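Local structure of glycosyl transferase family 9 (3TOV) at residues Ile11-Leu16 with Ile41-Asp46. The protein probably transfers a sugar, perhaps a heptose, from an activated donor to an acceptor, as in related GT-B glycosyltransferases of family 9. Sequence-based numbering, arbitrary orientation.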
# COMPACT_ATOMS: atom_id res chain seq x y z
N ILE A 11 0.11 24.04 4.77
CA ILE A 11 -0.70 23.24 3.86
C ILE A 11 -1.33 22.04 4.54
O ILE A 11 -0.69 21.37 5.35
CB ILE A 11 0.17 22.75 2.69
CG1 ILE A 11 0.95 23.91 2.09
CG2 ILE A 11 -0.68 22.10 1.64
CD1 ILE A 11 2.09 23.46 1.22
N VAL A 12 -2.59 21.78 4.23
CA VAL A 12 -3.23 20.56 4.71
C VAL A 12 -3.56 19.58 3.57
O VAL A 12 -4.05 19.97 2.51
CB VAL A 12 -4.48 20.86 5.54
CG1 VAL A 12 -5.27 19.58 5.80
CG2 VAL A 12 -4.09 21.49 6.83
N VAL A 13 -3.27 18.30 3.79
CA VAL A 13 -3.63 17.27 2.84
C VAL A 13 -4.68 16.37 3.48
O VAL A 13 -4.50 15.90 4.59
CB VAL A 13 -2.41 16.45 2.40
CG1 VAL A 13 -2.77 15.45 1.29
CG2 VAL A 13 -1.31 17.39 1.95
N THR A 14 -5.77 16.16 2.77
CA THR A 14 -6.85 15.36 3.29
C THR A 14 -6.99 14.11 2.45
O THR A 14 -7.34 14.18 1.27
CB THR A 14 -8.15 16.13 3.23
OG1 THR A 14 -8.48 16.39 1.86
CG2 THR A 14 -7.97 17.44 3.93
N PHE A 15 -6.71 12.96 3.07
CA PHE A 15 -6.93 11.65 2.48
C PHE A 15 -7.39 10.67 3.57
O PHE A 15 -6.63 10.30 4.47
CB PHE A 15 -5.65 11.19 1.80
CG PHE A 15 -5.86 10.11 0.78
CD1 PHE A 15 -6.58 10.37 -0.37
CD2 PHE A 15 -5.33 8.85 0.96
CE1 PHE A 15 -6.77 9.37 -1.32
CE2 PHE A 15 -5.52 7.85 0.02
CZ PHE A 15 -6.24 8.11 -1.12
N LEU A 16 -8.66 10.26 3.52
CA LEU A 16 -9.17 9.32 4.50
C LEU A 16 -9.50 7.96 3.89
O LEU A 16 -10.53 7.36 4.22
CB LEU A 16 -10.41 9.89 5.17
CG LEU A 16 -10.17 11.21 5.89
CD1 LEU A 16 -11.37 11.61 6.74
CD2 LEU A 16 -8.93 11.08 6.75
N ILE A 41 3.64 21.42 6.46
CA ILE A 41 2.72 20.48 5.84
C ILE A 41 2.08 19.61 6.89
O ILE A 41 2.77 19.11 7.78
CB ILE A 41 3.43 19.59 4.82
CG1 ILE A 41 3.96 20.43 3.66
CG2 ILE A 41 2.48 18.53 4.33
CD1 ILE A 41 4.94 19.72 2.73
N THR A 42 0.77 19.43 6.80
CA THR A 42 0.08 18.55 7.73
C THR A 42 -0.86 17.57 7.00
O THR A 42 -1.58 17.96 6.08
CB THR A 42 -0.64 19.34 8.86
OG1 THR A 42 -2.00 18.92 8.96
CG2 THR A 42 -0.57 20.84 8.60
N TYR A 43 -0.81 16.30 7.42
CA TYR A 43 -1.57 15.20 6.82
C TYR A 43 -2.74 14.76 7.69
O TYR A 43 -2.65 14.80 8.91
CB TYR A 43 -0.67 14.00 6.65
CG TYR A 43 -1.12 12.97 5.62
CD1 TYR A 43 -0.50 12.91 4.38
CD2 TYR A 43 -2.13 12.05 5.89
CE1 TYR A 43 -0.87 11.99 3.43
CE2 TYR A 43 -2.52 11.12 4.94
CZ TYR A 43 -1.87 11.10 3.71
OH TYR A 43 -2.21 10.19 2.72
N VAL A 44 -3.81 14.30 7.06
CA VAL A 44 -4.98 13.86 7.78
C VAL A 44 -5.49 12.49 7.28
O VAL A 44 -6.16 12.42 6.25
CB VAL A 44 -6.10 14.90 7.65
CG1 VAL A 44 -7.28 14.54 8.53
CG2 VAL A 44 -5.55 16.28 8.01
N ILE A 45 -5.14 11.42 8.02
CA ILE A 45 -5.64 10.06 7.75
C ILE A 45 -6.75 9.66 8.71
O ILE A 45 -7.18 10.45 9.56
CB ILE A 45 -4.59 8.93 7.99
CG1 ILE A 45 -3.31 9.48 8.62
CG2 ILE A 45 -4.39 8.06 6.76
CD1 ILE A 45 -3.50 9.76 10.11
N ASP A 46 -7.15 8.40 8.57
CA ASP A 46 -8.12 7.77 9.46
C ASP A 46 -7.38 7.03 10.58
O ASP A 46 -6.40 6.33 10.33
CB ASP A 46 -9.01 6.82 8.66
CG ASP A 46 -9.27 5.51 9.37
OD1 ASP A 46 -10.33 5.37 10.03
OD2 ASP A 46 -8.42 4.61 9.26
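V12 on strand 11-14 fits between T42 and V44 of the parallel strand 41-46, a wedge formed by its two methyl groups. CG1, turned anti to the backbone N (chi1 169°), meets V44 CG2 at 4.0 Å, while CG2 meets the side chain of T42, 3.9 Å from its OG1. Cutting V12 back to an alanine removes both branches and is likely to leave gaps beside T42 and V44. On the face that carries I11, V13, I41 and Y43, I11 CD1 lies 4.3 Å from I41 CG1, and the end of the Y43 side chain comes back toward strand 11-14, with V13 CB obliquely placed against the ring, 4.5 Å from Y43 CD1. The Y43 hydroxyl ends beside F15, 3.7 Å from CB, the two side chains running in the same direction; that hydroxyl and T25 OG1 are hydrogen-bonded to each other. Beyond T14, L16 leans over the backbone of the second strand, its CD2 branch reaching the V44 carbonyl and the I45 carbonyl carbon and lying 4.2 Å from V44 CG1.

From I11-I41 to T14-V44 the backbones keep a parallel register, with axes 4.8 Å apart and inclined by 20°; beyond, it slips by one, L16 facing I45. T42 N bonds to I11 O and V13 N to T42 O, both donors nearly in line with the accepting C=O (168° each); V44 N to V13 O is weak, and F15 N to V44 O is longer at 3.3 Å.

Both strands are interior members of the N-terminal Rossmann-like sheet, joined in a beta-alpha-beta crossover that includes helices 19-23 and 26-35. Strand 92-95 pairs with the other edge of 11-14, and strand 61-65 flanks 41-46. Helix 26-35 packs against I41 and Y43, while V22 of helix 19-23 touches F15, Y43 and I45.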